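Local coordinates for protein lysozyme, putative (Bacillus anthracis, PDB 2WAG) that probably cleaves the glycan strands of bacterial cell-wall peptidoglycan, as a family GH25 lysozyme that is thought to act with retention of anomeric configuration, at residues K17-A22 with R31-Q36; V141-T146 with D156-C161; P102-E107 with K124-M129. One frame throughout, in Å; residues are numbered along the deposited sequence. Where two conformers were deposited one is given.

Interaction 1 of 3, residues K17-A22 with R31-Q36; sequences KGVDVA and RELEKQ
Val19 of strand 17-21 and Leu33 of helix 30-34 meet through one methyl each. Val19 CG2 lies 4.2 Å from Leu33 CD1. Both residues are buried, and both CB atoms point across the gap. Val19 also packs on Ala41 of the next strand and on Trp30 of the same helix, while Leu33 reaches Ile28. The pair is thus one piece of a larger apolar layer between helix and sheet.

Lys17 makes the second touch. CB leaves the strand toward the 31-36 segment. CG stands anti to the backbone N (chi1 -177°), and CD continues the line. The bend comes at chi3 (61°), which turns the end toward the Gln36 carbonyl. Lys17 CE and NZ each lie 4.1 Å from Gln36 O, too far for a hydrogen bond, and a second conformer of the lysine makes this touch tentative. The Gln36 side chain folds back on the preceding turn: Gln36 NE2 donates to Glu32 O at 3.1 Å, from above the carbonyl plane. Its OE1 accepts from Ser192 N.

This is the first step of a beta-alpha-beta unit, strand 17-21 to helix 30-34 to strand 40-47. One methyl contact and a long lysine approach make the join dispersive and small, with 118 Å² buried.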
ATOM      1  N   LYS A  17      -8.144 -12.773 -14.394  1.00  8.60           N
ATOM      2  CA  LYS A  17      -7.395 -12.242 -13.258  0.50  9.00           C
ATOM      3  C   LYS A  17      -5.899 -12.484 -13.437  1.00  8.55           C
ATOM      4  O   LYS A  17      -5.505 -13.473 -14.066  1.00  9.72           O
ATOM      5  CB  LYS A  17      -7.873 -12.955 -11.978  0.50  9.34           C
ATOM      6  CG  LYS A  17      -7.259 -12.474 -10.674  0.50 11.52           C
ATOM      7  CD  LYS A  17      -7.928 -13.118  -9.428  0.50 12.68           C
ATOM      8  CE  LYS A  17      -7.790 -14.640  -9.395  0.50 15.04           C
ATOM      9  NZ  LYS A  17      -8.461 -15.221  -8.176  0.50 16.98           N
ATOM     10  N   GLY A  18      -5.067 -11.631 -12.853  1.00  7.69           N
ATOM     11  CA  GLY A  18      -3.623 -11.834 -12.939  1.00  7.60           C
ATOM     12  C   GLY A  18      -2.873 -11.018 -11.924  1.00  7.21           C
ATOM     13  O   GLY A  18      -3.454 -10.219 -11.210  1.00  8.91           O
ATOM     14  N   VAL A  19      -1.583 -11.218 -11.877  1.00  7.62           N
ATOM     15  CA  VAL A  19      -0.760 -10.561 -10.881  1.00  7.85           C
ATOM     16  C   VAL A  19       0.250  -9.608 -11.490  1.00  7.03           C
ATOM     17  O   VAL A  19       0.500  -9.664 -12.636  1.00  7.76           O
ATOM     18  CB  VAL A  19       0.062 -11.626 -10.058  1.00  8.47           C
ATOM     19  CG1 VAL A  19      -0.859 -12.694  -9.453  1.00  9.96           C
ATOM     20  CG2 VAL A  19       1.173 -12.290 -10.930  1.00  9.27           C
ATOM     21  N   ASP A  20       0.785  -8.732 -10.638  1.00  7.19           N
ATOM     22  CA  ASP A  20       2.003  -8.005 -11.001  1.00  7.08           C
ATOM     23  C   ASP A  20       2.926  -8.112  -9.809  1.00  6.94           C
ATOM     24  O   ASP A  20       2.451  -8.094  -8.675  1.00  8.16           O
ATOM     25  CB  ASP A  20       1.750  -6.549 -11.445  1.00  8.31           C
ATOM     26  CG  ASP A  20       1.212  -5.691 -10.358  1.00  7.87           C
ATOM     27  OD1 ASP A  20      -0.010  -5.594 -10.288  1.00  9.00           O
ATOM     28  OD2 ASP A  20       2.000  -5.118  -9.592  1.00  9.77           O
ATOM     29  N   VAL A  21       4.213  -8.292 -10.075  1.00  7.32           N
ATOM     30  CA  VAL A  21       5.186  -8.523  -9.021  1.00  8.07           C
ATOM     31  C   VAL A  21       6.494  -7.809  -9.298  1.00  7.68           C
ATOM     32  O   VAL A  21       6.818  -7.491 -10.455  1.00  7.88           O
ATOM     33  CB  VAL A  21       5.502 -10.043  -8.833  1.00  8.00           C
ATOM     34  CG1 VAL A  21       4.237 -10.833  -8.521  1.00  9.40           C
ATOM     35  CG2 VAL A  21       6.237 -10.606 -10.045  1.00 10.01           C
ATOM     36  N   ALA A  22       7.248  -7.593  -8.224  1.00  7.48           N
ATOM     37  CA  ALA A  22       8.622  -7.107  -8.274  1.00  8.05           C
ATOM     38  C   ALA A  22       9.416  -7.943  -7.286  1.00  8.96           C
ATOM     39  O   ALA A  22       8.882  -8.898  -6.683  1.00  8.77           O
ATOM     40  CB  ALA A  22       8.681  -5.621  -7.919  1.00  8.05           C
ATOM     41  N   ARG A  31       4.008 -21.928 -10.703  1.00 12.04           N
ATOM     42  CA  ARG A  31       3.065 -23.014 -10.945  0.50 12.21           C
ATOM     43  C   ARG A  31       1.885 -22.950  -9.967  1.00 11.88           C
ATOM     44  O   ARG A  31       0.750 -23.268 -10.322  1.00 11.63           O
ATOM     45  CB  ARG A  31       3.762 -24.380 -10.898  0.50 13.25           C
ATOM     46  CG  ARG A  31       5.018 -24.447 -10.031  0.50 16.78           C
ATOM     47  CD  ARG A  31       6.303 -23.987 -10.764  0.50 20.01           C
ATOM     48  NE  ARG A  31       6.803 -22.693 -10.301  0.50 19.41           N
ATOM     49  CZ  ARG A  31       8.002 -22.175 -10.601  1.00 19.32           C
ATOM     50  NH1 ARG A  31       8.831 -22.811 -11.423  1.00 26.77           N
ATOM     51  NH2 ARG A  31       8.338 -20.985 -10.130  1.00 17.99           N
ATOM     52  N   GLU A  32       2.150 -22.530  -8.735  1.00 11.42           N
ATOM     53  CA  GLU A  32       1.090 -22.395  -7.755  1.00 11.61           C
ATOM     54  C   GLU A  32       0.139 -21.249  -8.079  1.00 10.79           C
ATOM     55  O   GLU A  32      -1.084 -21.363  -7.891  1.00 11.18           O
ATOM     56  CB  GLU A  32       1.662 -22.249  -6.349  1.00 13.41           C
ATOM     57  CG  GLU A  32       0.640 -22.559  -5.270  1.00 16.37           C
ATOM     58  CD  GLU A  32       0.192 -24.031  -5.231  1.00 20.16           C
ATOM     59  OE1 GLU A  32       0.810 -24.902  -5.866  1.00 22.22           O
ATOM     60  OE2 GLU A  32      -0.813 -24.318  -4.552  1.00 25.53           O
ATOM     61  N   LEU A  33       0.675 -20.139  -8.596  1.00 10.27           N
ATOM     62  CA  LEU A  33      -0.212 -19.058  -9.061  1.00 10.10           C
ATOM     63  C   LEU A  33      -1.073 -19.511 -10.229  1.00  9.85           C
ATOM     64  O   LEU A  33      -2.269 -19.183 -10.313  1.00 10.03           O
ATOM     65  CB  LEU A  33       0.560 -17.781  -9.432  1.00 10.15           C
ATOM     66  CG  LEU A  33       1.207 -17.028  -8.268  1.00 10.77           C
ATOM     67  CD1 LEU A  33       2.048 -15.851  -8.792  1.00 10.86           C
ATOM     68  CD2 LEU A  33       0.159 -16.540  -7.274  1.00 12.20           C
ATOM     69  N   GLU A  34      -0.464 -20.246 -11.152  1.00  9.57           N
ATOM     70  CA  GLU A  34      -1.208 -20.767 -12.288  1.00  9.79           C
ATOM     71  C   GLU A  34      -2.386 -21.640 -11.819  1.00  9.33           C
ATOM     72  O   GLU A  34      -3.481 -21.565 -12.365  1.00  9.93           O
ATOM     73  CB  GLU A  34      -0.264 -21.549 -13.200  1.00 10.32           C
ATOM     74  CG  GLU A  34      -0.938 -22.191 -14.390  1.00 12.59           C
ATOM     75  CD  GLU A  34       0.041 -22.886 -15.297  1.00 13.77           C
ATOM     76  OE1 GLU A  34       0.940 -23.592 -14.812  1.00 15.53           O
ATOM     77  OE2 GLU A  34      -0.089 -22.694 -16.519  1.00 20.10           O
ATOM     78  N   LYS A  35      -2.145 -22.434 -10.776  1.00  8.59           N
ATOM     79  CA  LYS A  35      -3.179 -23.282 -10.174  1.00  8.49           C
ATOM     80  C   LYS A  35      -4.312 -22.535  -9.490  1.00  8.24           C
ATOM     81  O   LYS A  35      -5.331 -23.137  -9.191  1.00  9.39           O
ATOM     82  CB  LYS A  35      -2.534 -24.266  -9.208  1.00  8.86           C
ATOM     83  CG  LYS A  35      -1.788 -25.362  -9.933  1.00 10.11           C
ATOM     84  CD  LYS A  35      -1.103 -26.298  -8.965  1.00 11.19           C
ATOM     85  CE  LYS A  35      -0.320 -27.342  -9.732  1.00 13.11           C
ATOM     86  NZ  LYS A  35       0.470 -28.238  -8.819  1.00 15.80           N
ATOM     87  N   GLN A  36      -4.156 -21.225  -9.294  1.00  8.91           N
ATOM     88  CA  GLN A  36      -5.202 -20.388  -8.740  1.00 10.11           C
ATOM     89  C   GLN A  36      -5.913 -19.572  -9.782  1.00  9.04           C
ATOM     90  O   GLN A  36      -6.502 -18.573  -9.463  1.00  9.61           O
ATOM     91  CB  GLN A  36      -4.630 -19.479  -7.675  1.00 10.72           C
ATOM     92  CG  GLN A  36      -4.200 -20.315  -6.480  1.00 14.18           C
ATOM     93  CD  GLN A  36      -3.429 -19.518  -5.524  1.00 14.77           C
ATOM     94  OE1 GLN A  36      -3.995 -18.713  -4.796  1.00 16.81           O
ATOM     95  NE2 GLN A  36      -2.126 -19.718  -5.501  1.00 17.22           N
TER

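Interaction 2 of 3, residues V141-T146 with D156-C161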
ATOM      1  N   VAL A 141       1.545   0.028 -26.337  1.00  8.52           N
ATOM      2  CA  VAL A 141       2.054   0.121 -24.971  1.00  8.56           C
ATOM      3  C   VAL A 141       0.922   0.365 -23.973  1.00  7.43           C
ATOM      4  O   VAL A 141      -0.078   1.065 -24.263  1.00  7.68           O
ATOM      5  CB  VAL A 141       3.129   1.212 -24.909  1.00  8.42           C
ATOM      6  CG1 VAL A 141       3.591   1.471 -23.471  1.00  9.19           C
ATOM      7  CG2 VAL A 141       4.285   0.812 -25.824  1.00  9.79           C
ATOM      8  N   ILE A 142       1.061  -0.268 -22.806  1.00  6.79           N
ATOM      9  CA  ILE A 142       0.145  -0.060 -21.688  1.00  6.81           C
ATOM     10  C   ILE A 142       0.754   0.926 -20.696  1.00  6.38           C
ATOM     11  O   ILE A 142       1.925   0.788 -20.345  1.00  7.29           O
ATOM     12  CB  ILE A 142      -0.088  -1.410 -20.959  1.00  6.92           C
ATOM     13  CG1 ILE A 142      -0.746  -2.449 -21.887  1.00  7.25           C
ATOM     14  CG2 ILE A 142      -0.955  -1.196 -19.724  1.00  8.13           C
ATOM     15  CD1 ILE A 142      -0.498  -3.861 -21.421  1.00  8.71           C
ATOM     16  N   LEU A 143      -0.040   1.900 -20.248  1.00  6.22           N
ATOM     17  CA  LEU A 143       0.380   2.784 -19.164  1.00  6.54           C
ATOM     18  C   LEU A 143      -0.365   2.402 -17.893  1.00  6.22           C
ATOM     19  O   LEU A 143      -1.604   2.410 -17.890  1.00  7.07           O
ATOM     20  CB  LEU A 143       0.080   4.247 -19.489  1.00  6.96           C
ATOM     21  CG  LEU A 143       0.745   4.783 -20.761  1.00  7.74           C
ATOM     22  CD1 LEU A 143       0.306   6.211 -21.026  1.00  9.70           C
ATOM     23  CD2 LEU A 143       2.287   4.694 -20.674  1.00  9.63           C
ATOM     24  N   TYR A 144       0.388   2.058 -16.843  1.00  6.34           N
ATOM     25  CA  TYR A 144      -0.193   1.885 -15.514  1.00  6.15           C
ATOM     26  C   TYR A 144      -0.063   3.199 -14.784  1.00  6.34           C
ATOM     27  O   TYR A 144       0.993   3.845 -14.845  1.00  7.20           O
ATOM     28  CB  TYR A 144       0.574   0.818 -14.743  1.00  6.56           C
ATOM     29  CG  TYR A 144       0.218   0.773 -13.266  1.00  6.58           C
ATOM     30  CD1 TYR A 144      -0.797  -0.061 -12.784  1.00  7.47           C
ATOM     31  CD2 TYR A 144       0.911   1.576 -12.349  1.00  6.51           C
ATOM     32  CE1 TYR A 144      -1.101  -0.097 -11.419  1.00  7.69           C
ATOM     33  CE2 TYR A 144       0.600   1.564 -10.993  1.00  6.83           C
ATOM     34  CZ  TYR A 144      -0.389   0.713 -10.529  1.00  6.97           C
ATOM     35  OH  TYR A 144      -0.646   0.675  -9.175  1.00  8.70           O
ATOM     36  N   ALA A 145      -1.086   3.561 -14.077  1.00  6.59           N
ATOM     37  CA  ALA A 145      -1.051   4.763 -13.241  1.00  7.07           C
ATOM     38  C   ALA A 145      -1.928   4.642 -12.018  1.00  7.44           C
ATOM     39  O   ALA A 145      -2.885   3.952 -12.059  1.00  7.87           O
ATOM     40  CB  ALA A 145      -1.486   5.993 -14.043  1.00  8.30           C
ATOM     41  N   THR A 146      -1.550   5.378 -10.983  1.00  7.94           N
ATOM     42  CA  THR A 146      -2.457   5.626  -9.869  1.00  8.75           C
ATOM     43  C   THR A 146      -3.441   6.740 -10.270  1.00  8.65           C
ATOM     44  O   THR A 146      -3.229   7.467 -11.263  1.00  9.71           O
ATOM     45  CB  THR A 146      -1.660   6.084  -8.651  1.00  8.04           C
ATOM     46  OG1 THR A 146      -0.931   7.258  -9.031  1.00  9.47           O
ATOM     47  CG2 THR A 146      -0.708   4.978  -8.167  1.00 10.34           C
ATOM     48  N   ASP A 156      -6.828  12.922 -20.593  1.00 11.10           N
ATOM     49  CA  ASP A 156      -6.879  13.745 -21.813  1.00 12.15           C
ATOM     50  C   ASP A 156      -5.571  13.640 -22.625  1.00 12.21           C
ATOM     51  O   ASP A 156      -5.065  14.639 -23.167  1.00 14.20           O
ATOM     52  CB  ASP A 156      -7.139  15.221 -21.452  1.00 13.85           C
ATOM     53  CG  ASP A 156      -8.426  15.422 -20.686  1.00 15.71           C
ATOM     54  OD1 ASP A 156      -9.441  14.828 -21.080  1.00 19.29           O
ATOM     55  OD2 ASP A 156      -8.412  16.212 -19.708  1.00 19.35           O
ATOM     56  N   ALA A 157      -5.015  12.444 -22.714  1.00 11.17           N
ATOM     57  CA  ALA A 157      -3.734  12.246 -23.369  1.00 11.38           C
ATOM     58  C   ALA A 157      -3.531  10.773 -23.689  1.00 10.87           C
ATOM     59  O   ALA A 157      -4.366   9.928 -23.374  1.00 11.39           O
ATOM     60  CB  ALA A 157      -2.608  12.796 -22.485  1.00 12.36           C
ATOM     61  N   TYR A 158      -2.413  10.473 -24.336  1.00 10.45           N
ATOM     62  CA  TYR A 158      -2.013   9.101 -24.660  1.00  9.82           C
ATOM     63  C   TYR A 158      -3.137   8.234 -25.225  1.00  9.70           C
ATOM     64  O   TYR A 158      -3.350   7.107 -24.786  1.00  9.83           O
ATOM     65  CB  TYR A 158      -1.376   8.415 -23.445  1.00 10.36           C
ATOM     66  CG  TYR A 158      -0.265   9.258 -22.876  1.00  9.36           C
ATOM     67  CD1 TYR A 158       0.989   9.293 -23.482  1.00 11.58           C
ATOM     68  CD2 TYR A 158      -0.478  10.076 -21.776  1.00  9.91           C
ATOM     69  CE1 TYR A 158       2.009  10.099 -22.981  1.00 10.62           C
ATOM     70  CE2 TYR A 158       0.537  10.891 -21.257  1.00 11.18           C
ATOM     71  CZ  TYR A 158       1.790  10.887 -21.868  1.00 10.76           C
ATOM     72  OH  TYR A 158       2.822  11.672 -21.380  1.00 11.70           O
ATOM     73  N   PRO A 159      -3.807   8.709 -26.279  1.00 10.22           N
ATOM     74  CA  PRO A 159      -4.810   7.850 -26.906  1.00 10.47           C
ATOM     75  C   PRO A 159      -4.186   6.624 -27.582  1.00 10.51           C
ATOM     76  O   PRO A 159      -4.895   5.649 -27.825  1.00 11.80           O
ATOM     77  CB  PRO A 159      -5.480   8.769 -27.943  1.00 11.24           C
ATOM     78  CG  PRO A 159      -4.456   9.822 -28.226  1.00 11.34           C
ATOM     79  CD  PRO A 159      -3.683  10.018 -26.939  1.00 10.51           C
ATOM     80  N   GLN A 160      -2.871   6.658 -27.822  1.00 10.16           N
ATOM     81  CA  GLN A 160      -2.168   5.554 -28.467  1.00 10.69           C
ATOM     82  C   GLN A 160      -1.835   4.417 -27.509  1.00  9.93           C
ATOM     83  O   GLN A 160      -1.252   3.423 -27.927  1.00 11.06           O
ATOM     84  CB  GLN A 160      -0.879   6.024 -29.185  1.00 11.18           C
ATOM     85  CG  GLN A 160       0.298   6.481 -28.322  1.00 12.48           C
ATOM     86  CD  GLN A 160       0.203   7.912 -27.774  1.00 11.27           C
ATOM     87  OE1 GLN A 160      -0.879   8.478 -27.619  1.00 12.14           O
ATOM     88  NE2 GLN A 160       1.365   8.509 -27.475  1.00 13.08           N
ATOM     89  N   CYS A 161      -2.189   4.545 -26.237  1.00  9.29           N
ATOM     90  CA  CYS A 161      -1.884   3.502 -25.234  1.00  8.51           C
ATOM     91  C   CYS A 161      -3.143   2.900 -24.654  1.00  8.75           C
ATOM     92  O   CYS A 161      -4.123   3.464 -24.742  1.00 10.49           O
ATOM     93  CB  CYS A 161      -1.065   4.072 -24.056  1.00  8.87           C
ATOM     94  SG  CYS A 161       0.586   4.753 -24.616  1.00 10.33           S
TER
HETATM   95  O   HOH W   1       1.467   2.576 -27.689  1.00 11.10           O
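Leu143 is the bump of this contact. Its side chain projects from strand 142-145 into the hollow formed by Tyr158 and Cys161 of the loop before strand 162-166. With CG anti to the carbonyl carbon (chi1 -59°), the fork is directed at the loop. Leu143 CD1 presses on the root of the ring, 3.6 Å from Tyr158 CG and 3.7 Å from Tyr158 CB. The approach to the ring is oblique, and the two side chains cross at about a right angle. Leu143 CG rests 3.8 Å from Cys161 CB and 3.9 Å from Cys161 SG.

Cys161 also meets the start of the 141-146 segment. Cys161 CB is 3.2 Å from Val141 O, and Cys161 SG comes within 4.4 Å of Val141 CB. Tyr158 and Cys161 are the first and last residues of a type I turn, and both CB atoms point toward the strand. On the helix side, Tyr158 packs on Leu126 and Ile130 of helix 119-137. Ala157, just before Tyr158, belongs to the magnesium site.

The side chains meet by dispersion, with a methylene also against a carbonyl oxygen. The directional link between the segments is a single water, which accepts from Val141 N and donates to Gln160 O.

Interaction 3 of 3, residues P102-E107 with K124-M129; sequences PVIDVE and KELSVM
Ile104 and Leu126 lie alongside one another, pointing opposite ways, one from strand 103-106 and the other from helix 119-137. Leu126 CD1 lies against the flank of Ile104, 3.7 Å from Ile104 CG2 and 3.9 Å from Ile104 CD1. The other leucine methyl serves a different neighbour. Val106 and Leu126 meet tip to tip, with Val106 CG2 3.9 Å from Leu126 CD2. Leu126 CG is anti to the backbone N (chi1 -171°), and the fork beyond it spans both strand residues.

Met129, almost one turn further on, meets Ile104 at a slant. Met129 CB is 3.8 Å from Ile104 CD1. The chain then bends at chi3 (67°), which brings Met129 CE back to 4.0 Å from the same Ile104 CD1. Ile104 CD1 therefore lies near both Leu126 and Met129. All four residues are buried. The contact is carbon against carbon, with methionine touching through CB and CE.

The strand and helix segments run nearly antiparallel, at 165°, with axes 10.8 Å apart. This is the strand-to-helix half of the beta-alpha-beta unit that leads on to strand 142-145. Ile130 and Leu133 of the helix extend the cover over Ile104, and Met129 also touches His74. In the sheet, strand 103-106 pairs with strands 69-75 and 142-145.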
ATOM      1  N   PRO A 102       4.390  -4.284 -23.554  1.00  7.66           N
ATOM      2  CA  PRO A 102       5.141  -3.642 -22.475  1.00  8.36           C
ATOM      3  C   PRO A 102       4.286  -2.658 -21.696  1.00  7.32           C
ATOM      4  O   PRO A 102       3.355  -2.054 -22.246  1.00  7.30           O
ATOM      5  CB  PRO A 102       6.252  -2.881 -23.206  1.00  9.79           C
ATOM      6  CG  PRO A 102       5.862  -2.819 -24.611  1.00 11.40           C
ATOM      7  CD  PRO A 102       4.793  -3.818 -24.897  1.00  8.73           C
ATOM      8  N   VAL A 103       4.606  -2.525 -20.418  1.00  7.13           N
ATOM      9  CA  VAL A 103       3.956  -1.568 -19.548  1.00  6.71           C
ATOM     10  C   VAL A 103       4.940  -0.513 -19.029  1.00  6.37           C
ATOM     11  O   VAL A 103       6.016  -0.848 -18.652  1.00  7.05           O
ATOM     12  CB  VAL A 103       3.356  -2.273 -18.338  1.00  6.23           C
ATOM     13  CG1 VAL A 103       2.817  -1.306 -17.306  1.00  8.06           C
ATOM     14  CG2 VAL A 103       2.331  -3.322 -18.755  1.00  8.23           C
ATOM     15  N   ILE A 104       4.492   0.751 -19.038  1.00  6.33           N
ATOM     16  CA  ILE A 104       5.221   1.793 -18.324  1.00  6.74           C
ATOM     17  C   ILE A 104       4.360   2.217 -17.136  1.00  6.67           C
ATOM     18  O   ILE A 104       3.200   2.599 -17.312  1.00  7.24           O
ATOM     19  CB  ILE A 104       5.551   3.008 -19.203  1.00  6.95           C
ATOM     20  CG1 ILE A 104       6.261   2.589 -20.498  1.00  7.33           C
ATOM     21  CG2 ILE A 104       6.418   3.965 -18.403  1.00  8.58           C
ATOM     22  CD1 ILE A 104       6.317   3.700 -21.537  1.00  9.23           C
ATOM     23  N   ASP A 105       4.957   2.140 -15.945  1.00  6.83           N
ATOM     24  CA  ASP A 105       4.296   2.408 -14.688  1.00  6.91           C
ATOM     25  C   ASP A 105       4.647   3.842 -14.259  1.00  6.49           C
ATOM     26  O   ASP A 105       5.825   4.147 -14.018  1.00  7.62           O
ATOM     27  CB  ASP A 105       4.785   1.342 -13.694  1.00  7.51           C
ATOM     28  CG  ASP A 105       4.231   1.487 -12.288  1.00  7.17           C
ATOM     29  OD1 ASP A 105       4.059   2.636 -11.792  1.00  7.93           O
ATOM     30  OD2 ASP A 105       4.038   0.420 -11.671  1.00  9.70           O
ATOM     31  N   VAL A 106       3.635   4.706 -14.228  1.00  6.50           N
ATOM     32  CA  VAL A 106       3.817   6.144 -13.930  1.00  7.64           C
ATOM     33  C   VAL A 106       3.093   6.456 -12.620  1.00  7.38           C
ATOM     34  O   VAL A 106       1.846   6.414 -12.551  1.00  7.76           O
ATOM     35  CB  VAL A 106       3.258   7.019 -15.059  1.00  7.87           C
ATOM     36  CG1 VAL A 106       3.511   8.487 -14.774  1.00  9.18           C
ATOM     37  CG2 VAL A 106       3.833   6.612 -16.424  1.00  9.33           C
ATOM     38  N   GLU A 107       3.863   6.761 -11.575  1.00  8.14           N
ATOM     39  CA  GLU A 107       3.247   7.040 -10.268  1.00  7.85           C
ATOM     40  C   GLU A 107       4.253   7.766  -9.397  1.00  8.66           C
ATOM     41  O   GLU A 107       5.450   7.797  -9.698  1.00  9.47           O
ATOM     42  CB  GLU A 107       2.769   5.758  -9.568  1.00  8.33           C
ATOM     43  CG  GLU A 107       3.863   4.798  -9.185  1.00  8.44           C
ATOM     44  CD  GLU A 107       3.277   3.512  -8.656  1.00  8.47           C
ATOM     45  OE1 GLU A 107       2.788   3.507  -7.495  1.00 10.10           O
ATOM     46  OE2 GLU A 107       3.272   2.498  -9.390  1.00  9.31           O
ATOM     47  N   LYS A 124       6.901  14.890 -22.725  1.00 10.06           N
ATOM     48  CA  LYS A 124       8.057  14.771 -23.615  1.00 10.99           C
ATOM     49  C   LYS A 124       8.728  13.408 -23.468  1.00 10.22           C
ATOM     50  O   LYS A 124       9.017  12.709 -24.449  1.00 11.55           O
ATOM     51  CB  LYS A 124       9.127  15.843 -23.312  1.00 12.29           C
ATOM     52  CG  LYS A 124       8.762  17.250 -23.690  1.00 13.64           C
ATOM     53  CD  LYS A 124       9.951  18.184 -23.376  1.00 20.23           C
ATOM     54  CE  LYS A 124       9.597  19.635 -23.488  1.00 26.41           C
ATOM     55  NZ  LYS A 124      10.831  20.476 -23.401  1.00 29.57           N
ATOM     56  N   GLU A 125       9.025  13.028 -22.225  1.00 10.16           N
ATOM     57  CA  GLU A 125       9.850  11.861 -22.009  1.00  9.79           C
ATOM     58  C   GLU A 125       9.045  10.569 -22.148  1.00  9.67           C
ATOM     59  O   GLU A 125       9.511   9.591 -22.728  1.00 10.04           O
ATOM     60  CB  GLU A 125      10.542  11.928 -20.639  1.00 10.77           C
ATOM     61  CG  GLU A 125      11.356  13.214 -20.429  1.00 12.36           C
ATOM     62  CD  GLU A 125      12.374  13.486 -21.522  1.00 12.97           C
ATOM     63  OE1 GLU A 125      12.879  12.533 -22.141  1.00 13.14           O
ATOM     64  OE2 GLU A 125      12.692  14.691 -21.715  1.00 17.31           O
ATOM     65  N   LEU A 126       7.822  10.581 -21.614  1.00  8.95           N
ATOM     66  CA  LEU A 126       6.991   9.385 -21.716  1.00  9.86           C
ATOM     67  C   LEU A 126       6.639   9.101 -23.195  1.00  8.67           C
ATOM     68  O   LEU A 126       6.579   7.949 -23.622  1.00  9.42           O
ATOM     69  CB  LEU A 126       5.732   9.555 -20.866  1.00 11.26           C
ATOM     70  CG  LEU A 126       4.820   8.350 -20.670  1.00 11.53           C
ATOM     71  CD1 LEU A 126       5.606   7.196 -20.077  1.00 12.01           C
ATOM     72  CD2 LEU A 126       3.735   8.782 -19.693  1.00 13.62           C
ATOM     73  N   SER A 127       6.429  10.156 -23.983  1.00  8.95           N
ATOM     74  CA  SER A 127       6.100   9.941 -25.396  1.00  8.97           C
ATOM     75  C   SER A 127       7.245   9.311 -26.170  1.00  9.36           C
ATOM     76  O   SER A 127       7.024   8.466 -27.042  1.00  9.49           O
ATOM     77  CB  SER A 127       5.697  11.254 -26.052  1.00  9.50           C
ATOM     78  OG  SER A 127       4.509  11.765 -25.490  1.00 10.38           O
ATOM     79  N   VAL A 128       8.480   9.716 -25.858  1.00  9.24           N
ATOM     80  CA  VAL A 128       9.629   9.065 -26.462  1.00 10.24           C
ATOM     81  C   VAL A 128       9.678   7.574 -26.080  1.00  9.42           C
ATOM     82  O   VAL A 128       9.911   6.706 -26.922  1.00 10.17           O
ATOM     83  CB  VAL A 128      10.947   9.757 -26.080  1.00 10.65           C
ATOM     84  CG1 VAL A 128      12.128   8.898 -26.495  1.00 13.54           C
ATOM     85  CG2 VAL A 128      11.003  11.162 -26.694  1.00 12.47           C
ATOM     86  N   MET A 129       9.462   7.269 -24.795  1.00  9.47           N
ATOM     87  CA  MET A 129       9.472   5.874 -24.365  1.00  9.79           C
ATOM     88  C   MET A 129       8.430   5.047 -25.112  1.00  9.17           C
ATOM     89  O   MET A 129       8.720   3.941 -25.573  1.00  9.54           O
ATOM     90  CB  MET A 129       9.145   5.765 -22.885  1.00 11.23           C
ATOM     91  CG  MET A 129      10.237   6.154 -21.972  1.00 12.58           C
ATOM     92  SD  MET A 129      10.022   5.417 -20.329  1.00 16.21           S
ATOM     93  CE  MET A 129      10.229   3.793 -20.646  1.00 10.32           C
TER

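Overall arrangement
All three contacts border one sheet, in a family that belongs to the TIM-barrel clan. Along the chain the order is interaction 1, interaction 3, interaction 2, each closing before the next opens. Interactions 2 and 3 are neighbours, with centres 8 Å apart. Strands 103-106 and 142-145 pair in parallel, through probable backbone hydrogen bonds such as Ile142 O to Ile104 N, 2.9 Å. Helix 119-137 connects them. Interaction 1 lies on the other side of the chain's centre. Its centre is about 24 Å from that of interaction 2 and about 25 Å from that of interaction 3. The contacts therefore hold outer helices and loops to the sheet at two well-separated places.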